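Local coordinates for protein DnaB intein (Synechocystis sp., PDB 1MI8) that probably carries out protein splicing, excising itself from a DnaB helicase precursor and joining the flanking polypeptide segments, at residues A[19-24]-A[137-142]; A[53-58]-A[133-138]; A[92-97]-A[122-127]. The protein carries 4 engineered substitutions. All blocks are in the same frame, centred on the assembly; numbering follows the deposited sequence.

Contact 1 (A[19-24]-A[137-142])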
# COMPACT_ATOMS: atom_id res chain seq x y z
N VAL A 19 -0.37 14.35 23.23
CA VAL A 19 0.69 13.69 23.96
C VAL A 19 0.73 12.27 23.40
O VAL A 19 -0.32 11.71 23.03
CB VAL A 19 0.43 13.75 25.50
CG1 VAL A 19 -0.45 14.97 25.84
CG2 VAL A 19 -0.12 12.47 25.98
N SER A 20 1.92 11.70 23.27
CA SER A 20 2.03 10.36 22.72
C SER A 20 1.17 9.40 23.52
O SER A 20 0.96 9.61 24.72
CB SER A 20 3.50 9.89 22.75
OG SER A 20 3.94 9.86 24.09
N ILE A 21 0.65 8.37 22.86
CA ILE A 21 -0.17 7.37 23.56
C ILE A 21 0.72 6.64 24.59
O ILE A 21 0.23 6.24 25.67
CB ILE A 21 -0.84 6.35 22.57
CG1 ILE A 21 -1.79 5.42 23.33
CG2 ILE A 21 0.19 5.66 21.76
CD1 ILE A 21 -2.69 4.55 22.48
N LYS A 22 2.01 6.44 24.27
CA LYS A 22 2.94 5.82 25.26
C LYS A 22 2.92 6.67 26.56
O LYS A 22 2.79 6.14 27.68
CB LYS A 22 4.37 5.80 24.76
CG LYS A 22 5.42 5.13 25.70
CD LYS A 22 6.69 6.00 25.81
CE LYS A 22 7.87 5.35 26.57
NZ LYS A 22 8.63 4.39 25.68
N ASP A 23 3.02 7.99 26.40
CA ASP A 23 2.99 8.89 27.53
C ASP A 23 1.64 8.92 28.21
O ASP A 23 1.52 9.50 29.27
CB ASP A 23 3.38 10.31 27.14
CG ASP A 23 4.86 10.46 26.90
OD1 ASP A 23 5.61 9.51 27.21
OD2 ASP A 23 5.29 11.52 26.41
N LEU A 24 0.61 8.30 27.64
CA LEU A 24 -0.68 8.30 28.31
C LEU A 24 -1.02 6.95 28.95
O LEU A 24 -2.11 6.75 29.44
CB LEU A 24 -1.81 8.67 27.32
CG LEU A 24 -1.84 10.08 26.75
CD1 LEU A 24 -2.66 10.13 25.47
CD2 LEU A 24 -2.37 11.05 27.80
N PHE A 137 0.50 0.08 21.20
CA PHE A 137 -0.55 0.44 22.14
C PHE A 137 -1.97 0.71 21.57
O PHE A 137 -2.14 0.99 20.36
CB PHE A 137 -0.15 1.70 22.92
CG PHE A 137 1.23 1.66 23.60
CD1 PHE A 137 2.40 1.69 22.85
CD2 PHE A 137 1.33 1.67 25.00
CE1 PHE A 137 3.66 1.74 23.45
CE2 PHE A 137 2.61 1.72 25.65
CZ PHE A 137 3.78 1.76 24.88
N ASP A 138 -2.97 0.67 22.47
CA ASP A 138 -4.35 0.96 22.10
C ASP A 138 -5.10 1.55 23.30
O ASP A 138 -4.58 1.73 24.41
CB ASP A 138 -5.06 -0.32 21.57
CG ASP A 138 -6.26 -0.01 20.61
OD1 ASP A 138 -6.57 1.19 20.35
OD2 ASP A 138 -6.92 -1.00 20.12
N LEU A 139 -6.33 1.89 23.10
CA LEU A 139 -7.01 2.43 24.23
C LEU A 139 -8.42 2.05 23.98
O LEU A 139 -8.77 1.66 22.88
CB LEU A 139 -6.75 3.94 24.33
CG LEU A 139 -7.00 4.87 23.13
CD1 LEU A 139 -8.47 5.15 23.04
CD2 LEU A 139 -6.25 6.18 23.32
N THR A 140 -9.23 2.11 25.04
CA THR A 140 -10.61 1.73 24.95
C THR A 140 -11.45 2.99 25.05
O THR A 140 -11.19 3.89 25.87
CB THR A 140 -10.96 0.74 26.10
OG1 THR A 140 -10.02 -0.33 26.10
CG2 THR A 140 -12.32 0.15 25.92
N VAL A 141 -12.47 3.07 24.20
CA VAL A 141 -13.34 4.23 24.18
C VAL A 141 -14.80 3.77 24.00
O VAL A 141 -15.29 3.56 22.88
CB VAL A 141 -12.89 5.22 23.07
CG1 VAL A 141 -12.77 4.48 21.76
CG2 VAL A 141 -13.89 6.38 22.93
N PRO A 142 -15.49 3.56 25.15
CA PRO A 142 -16.89 3.13 25.24
C PRO A 142 -17.83 4.02 24.40
O PRO A 142 -17.79 5.26 24.50
CB PRO A 142 -17.18 3.24 26.74
CG PRO A 142 -15.87 2.73 27.36
CD PRO A 142 -14.80 3.39 26.45

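Contact 2 (A[53-58]-A[133-138])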
# COMPACT_ATOMS: atom_id res chain seq x y z
N THR A 53 0.21 -3.49 24.11
CA THR A 53 -0.21 -4.86 23.87
C THR A 53 0.98 -5.73 23.50
O THR A 53 0.81 -6.86 23.05
CB THR A 53 -1.24 -4.96 22.73
OG1 THR A 53 -0.68 -4.41 21.51
CG2 THR A 53 -2.50 -4.21 23.11
N GLY A 54 2.18 -5.20 23.69
CA GLY A 54 3.36 -5.96 23.35
C GLY A 54 4.16 -5.40 22.18
O GLY A 54 4.00 -4.24 21.79
N LYS A 55 5.04 -6.23 21.62
CA LYS A 55 5.84 -5.78 20.50
C LYS A 55 5.26 -6.33 19.20
O LYS A 55 5.02 -7.51 19.08
CB LYS A 55 7.28 -6.26 20.67
CG LYS A 55 7.89 -5.86 22.00
CD LYS A 55 9.35 -5.50 21.85
CE LYS A 55 9.87 -4.97 23.18
NZ LYS A 55 10.92 -3.96 23.01
N LYS A 56 5.02 -5.46 18.22
CA LYS A 56 4.44 -5.97 16.99
C LYS A 56 4.96 -5.24 15.80
O LYS A 56 5.32 -4.09 15.88
CB LYS A 56 2.91 -5.85 16.97
CG LYS A 56 2.19 -6.45 18.17
CD LYS A 56 2.33 -7.96 18.25
CE LYS A 56 2.00 -8.42 19.68
NZ LYS A 56 0.70 -7.81 20.14
N LEU A 57 4.97 -5.93 14.68
CA LEU A 57 5.41 -5.37 13.44
C LEU A 57 4.47 -4.20 13.12
O LEU A 57 3.22 -4.33 13.18
CB LEU A 57 5.34 -6.43 12.39
CG LEU A 57 5.77 -5.99 11.02
CD1 LEU A 57 7.17 -5.38 11.06
CD2 LEU A 57 5.72 -7.21 10.12
N VAL A 58 5.06 -3.10 12.71
CA VAL A 58 4.29 -1.92 12.44
C VAL A 58 4.47 -1.43 10.99
O VAL A 58 5.50 -1.71 10.36
CB VAL A 58 4.70 -0.96 13.58
CG1 VAL A 58 5.58 0.16 13.14
CG2 VAL A 58 3.49 -0.62 14.35
N VAL A 133 9.47 -3.76 14.01
CA VAL A 133 8.69 -4.16 15.18
C VAL A 133 8.93 -3.12 16.23
O VAL A 133 10.04 -2.57 16.33
CB VAL A 133 9.11 -5.50 15.80
CG1 VAL A 133 8.34 -5.72 17.10
CG2 VAL A 133 8.83 -6.65 14.83
N GLU A 134 7.88 -2.83 16.97
CA GLU A 134 7.93 -1.87 18.06
C GLU A 134 6.85 -2.22 19.05
O GLU A 134 5.98 -3.05 18.77
CB GLU A 134 7.62 -0.43 17.63
CG GLU A 134 8.05 0.00 16.28
CD GLU A 134 7.72 1.47 16.10
OE1 GLU A 134 7.04 2.06 16.98
OE2 GLU A 134 8.16 2.04 15.08
N GLU A 135 6.96 -1.59 20.22
CA GLU A 135 5.98 -1.72 21.31
C GLU A 135 4.75 -1.04 20.73
O GLU A 135 4.82 0.02 20.12
CB GLU A 135 6.48 -0.97 22.56
CG GLU A 135 6.91 -1.90 23.67
CD GLU A 135 7.71 -1.16 24.75
OE1 GLU A 135 7.48 0.06 24.95
OE2 GLU A 135 8.56 -1.82 25.41
N VAL A 136 3.60 -1.66 20.94
CA VAL A 136 2.41 -1.11 20.33
C VAL A 136 1.31 -0.96 21.38
O VAL A 136 1.25 -1.72 22.38
CB VAL A 136 2.13 -2.01 19.07
CG1 VAL A 136 1.44 -3.32 19.42
CG2 VAL A 136 1.45 -1.21 18.00
N PHE A 137 0.50 0.08 21.20
CA PHE A 137 -0.55 0.44 22.14
C PHE A 137 -1.97 0.71 21.57
O PHE A 137 -2.14 0.99 20.36
CB PHE A 137 -0.15 1.70 22.92
CG PHE A 137 1.23 1.66 23.60
CD1 PHE A 137 2.40 1.69 22.85
CD2 PHE A 137 1.33 1.67 25.00
CE1 PHE A 137 3.66 1.74 23.45
CE2 PHE A 137 2.61 1.72 25.65
CZ PHE A 137 3.78 1.76 24.88
N ASP A 138 -2.97 0.67 22.47
CA ASP A 138 -4.35 0.96 22.10
C ASP A 138 -5.10 1.55 23.30
O ASP A 138 -4.58 1.73 24.41
CB ASP A 138 -5.06 -0.32 21.57
CG ASP A 138 -6.26 -0.01 20.61
OD1 ASP A 138 -6.57 1.19 20.35
OD2 ASP A 138 -6.92 -1.00 20.12

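Contact 3 (A[92-97]-A[122-127])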
# COMPACT_ATOMS: atom_id res chain seq x y z
N LYS A 92 -6.32 3.20 -3.74
CA LYS A 92 -7.57 3.76 -4.25
C LYS A 92 -8.49 4.12 -3.08
O LYS A 92 -9.59 4.62 -3.30
CB LYS A 92 -8.34 2.73 -5.11
CG LYS A 92 -8.98 1.60 -4.26
CD LYS A 92 -9.56 0.47 -5.11
CE LYS A 92 -10.01 -0.77 -4.28
NZ LYS A 92 -10.98 -0.46 -3.17
N GLU A 93 -8.10 3.84 -1.85
CA GLU A 93 -9.04 4.16 -0.76
C GLU A 93 -8.88 5.59 -0.23
O GLU A 93 -7.83 6.21 -0.40
CB GLU A 93 -8.86 3.19 0.44
CG GLU A 93 -9.00 1.64 0.25
CD GLU A 93 -10.47 1.13 0.29
OE1 GLU A 93 -11.38 1.80 0.85
OE2 GLU A 93 -10.72 0.02 -0.20
N HIS A 94 -9.90 6.14 0.41
CA HIS A 94 -9.71 7.43 1.08
C HIS A 94 -10.01 7.08 2.54
O HIS A 94 -10.83 6.20 2.81
CB HIS A 94 -10.72 8.50 0.63
CG HIS A 94 -10.63 8.87 -0.82
ND1 HIS A 94 -11.04 8.02 -1.83
CD2 HIS A 94 -10.10 9.95 -1.43
CE1 HIS A 94 -10.76 8.57 -3.00
NE2 HIS A 94 -10.18 9.73 -2.79
N ILE A 95 -9.39 7.77 3.49
CA ILE A 95 -9.72 7.52 4.91
C ILE A 95 -10.07 8.82 5.63
O ILE A 95 -9.70 9.94 5.24
CB ILE A 95 -8.62 6.80 5.68
CG1 ILE A 95 -7.39 7.70 5.81
CG2 ILE A 95 -8.28 5.47 4.93
CD1 ILE A 95 -6.26 7.10 6.72
N ALA A 96 -10.83 8.65 6.68
CA ALA A 96 -11.34 9.76 7.44
C ALA A 96 -10.29 10.48 8.32
O ALA A 96 -9.58 9.82 9.12
CB ALA A 96 -12.48 9.25 8.29
N LEU A 97 -10.19 11.80 8.13
CA LEU A 97 -9.32 12.68 8.96
C LEU A 97 -10.21 13.78 9.54
O LEU A 97 -11.11 14.28 8.89
CB LEU A 97 -8.25 13.42 8.13
CG LEU A 97 -7.41 12.65 7.13
CD1 LEU A 97 -6.41 13.65 6.57
CD2 LEU A 97 -6.76 11.44 7.80
N TRP A 122 -11.89 13.29 3.56
CA TRP A 122 -11.64 11.90 3.12
C TRP A 122 -10.44 11.98 2.22
O TRP A 122 -10.55 12.33 1.05
CB TRP A 122 -12.85 11.37 2.37
CG TRP A 122 -14.03 11.21 3.25
CD1 TRP A 122 -15.10 12.06 3.38
CD2 TRP A 122 -14.31 10.09 4.09
NE1 TRP A 122 -16.03 11.53 4.22
CE2 TRP A 122 -15.57 10.31 4.67
CE3 TRP A 122 -13.61 8.91 4.41
CZ2 TRP A 122 -16.16 9.39 5.54
CZ3 TRP A 122 -14.20 8.00 5.28
CH2 TRP A 122 -15.46 8.24 5.83
N ASP A 123 -9.27 11.71 2.80
CA ASP A 123 -7.98 11.89 2.09
C ASP A 123 -7.44 10.59 1.51
O ASP A 123 -7.60 9.52 2.11
CB ASP A 123 -6.96 12.48 3.10
CG ASP A 123 -5.82 13.24 2.43
OD1 ASP A 123 -5.98 13.62 1.28
OD2 ASP A 123 -4.77 13.47 3.07
N SER A 124 -6.82 10.70 0.33
CA SER A 124 -6.25 9.54 -0.36
C SER A 124 -5.05 9.00 0.34
O SER A 124 -4.29 9.73 0.93
CB SER A 124 -5.80 9.89 -1.78
OG SER A 124 -6.90 10.17 -2.62
N ILE A 125 -4.88 7.70 0.29
CA ILE A 125 -3.72 7.06 0.83
C ILE A 125 -2.66 7.20 -0.22
O ILE A 125 -2.93 6.96 -1.40
CB ILE A 125 -3.97 5.55 1.08
CG1 ILE A 125 -5.11 5.39 2.10
CG2 ILE A 125 -2.69 4.91 1.65
CD1 ILE A 125 -5.75 4.05 2.05
N VAL A 126 -1.45 7.60 0.18
CA VAL A 126 -0.36 7.69 -0.78
C VAL A 126 0.77 6.72 -0.44
O VAL A 126 1.68 6.51 -1.26
CB VAL A 126 0.20 9.13 -0.92
CG1 VAL A 126 -0.94 10.06 -1.37
CG2 VAL A 126 0.88 9.60 0.39
N SER A 127 0.75 6.19 0.77
CA SER A 127 1.78 5.23 1.16
C SER A 127 1.40 4.28 2.29
O SER A 127 0.74 4.66 3.25
CB SER A 127 3.10 5.96 1.54
OG SER A 127 4.15 4.99 1.55
O HOH W 1 -7.16 7.21 -2.90

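Contact 1 (A[19-24]-A[137-142])
Over one face of the Phe137 ring sits Lys22 CA, in a CH-pi contact 4.3 Å from the ring centroid and 16° off the ring normal. It is displaced toward the rim, on the CE2 side. The Lys22 side chain then passes obliquely, and its CG meets Phe137 CZ at 3.8 Å before the chain leads away toward its amine. The contact belongs to the intein splicing domain, an all-beta fold of the Hint family. It sets the turn after strand 17-20 against strand 120-140. Leu25 and Met52 also touch the Phe137 side chain.

Ile21 packs beside the base of the Phe137 side chain, against its CB. Its CG1 is anti to the backbone N (chi1 -174°), and the chain stays extended to CD1. That methyl reaches the strand: it lies 3.8 Å from Phe137 CB and 4.0 Å from Leu139 CD2. Val50 and Ile10 also pack on Ile21, so it is buried.

The turn holds its own shape. Ser20 OG accepts a bond from Asp23 N at 3.1 Å, an ST motif leading into the 3-10 segment 22-24. Leu24 N bonds to Ile21 O at 2.9 Å. On the strand, Asp138 points away from the turn, and its OD1 takes a weak bond from Leu139 N at 2.8 Å.

Contact 2 (A[53-58]-A[133-138])
Val136 O is gripped by two groups of Thr53. The backbone Thr53 N donates to it at 2.7 Å, in a nearly straight bond (167°). Thr53 OG1 adds a weak bond to Val136 O at 3.4 Å. The pair is part of the antiparallel sheet of the Hint fold, where strand 41-63 runs beside strand 120-140. Next along the sheet, Val136 N donates to Gly54 O at 2.7 Å. Gly54 has a positive phi (112°), where a CB would press on the carbonyl before it. Lys56 and Glu134 form a hydrogen-bonded pair, with a bond in each direction between their backbones. Lys55 with Glu135 and Leu57 with Val133 are non-hydrogen-bonded pairs.

Lys56, Glu134 and Val136 share one face of the sheet. Lys56 CG packs tightly on Val136 CG1, 3.5 Å away, where the two side chains cross at about a right angle. The lysine bends at chi2 and chi4, which brings its NZ back along its own strand to Thr53 O at 3.1 Å, above the carbonyl plane. The Glu134 chain is extended and crosses Val58 obliquely, with OE2 3.7 Å from Val58 CG1. The carboxylate is held outside the pair, by a salt bridge to Lys70 and a hydrogen bond to Ser5.

Lys55, Glu135, Leu57 and Val133 lie on the other face. Lys55 NZ and Glu135 OE2 form only a long salt bridge at 4.0 Å. Lys55 CB rests 3.8 Å from Val133 CG1.

Contact 3 (A[92-97]-A[122-127])
Strand 94-98 pairs antiparallel with strand 120-140, and Ile95 and Asp123 form a hydrogen-bonded pair. Ile95 N donates to Asp123 O at 2.9 Å, and Asp123 N returns a bond to Ile95 O at 3.0 Å. A weak bond from Ile125 N to Glu93 O lies just beyond the start of strand 94-98.

Ala96 and Trp122 form a non-hydrogen-bonded pair on one face of the sheet. Ala96 CB lies over the six-membered ring of Trp122, 4.1 Å from its centroid and 27° off the normal, in a CH-pi contact. Leu78 touches both residues. His94 and Ser124 are a non-hydrogen-bonded pair on the same face, and His94 CB lies 4.0 Å from Trp122 CB.

This is one part of the curved beta sheet of the Hint fold. Further along 122-127, Val126 and Ser127 both face Lys62 in a classic beta bulge. There Ser127 also pairs antiparallel with a strand of the second subunit, so the sheet runs on across the interface.

Ile95 and Asp123 lie on the other face. The Ile95 and Ile125 side chains cross at about a right angle, with Ile95 CG2 4.1 Å from Ile125 CD1. Leu97 CD1 packs on Asp123 CB at 3.7 Å. Asp123 OD2 accepts from Leu65 N and bonds to Thr63 OG1. On the His94 side a water donates to Glu93 O at 2.8 Å and accepts from Ser124 OG at 3.0 Å. The same water lies over one face of the His94 ring, offset toward its rim.

Overall arrangement
All three contacts use strand 120-140, at different points along it. Contacts 1 and 2 share Phe137 and Asp138. Contact 3 lies near the other end of the strand, with its centre about 23 Å from each of theirs. Contact 1 is the most buried and joins a turn to the strand by apolar side chains and a CH-pi contact from a lysine, with no polar bond between the two segments. Contacts 2 and 3 are strand pairs held by backbone hydrogen bonds, and both are partly buried. Charged side chains mark contact 2, where lysines and glutamates line the strands. Contact 3 uses an aromatic ring, aliphatic groups and a bridging water, and it adjoins the interface with the second subunit.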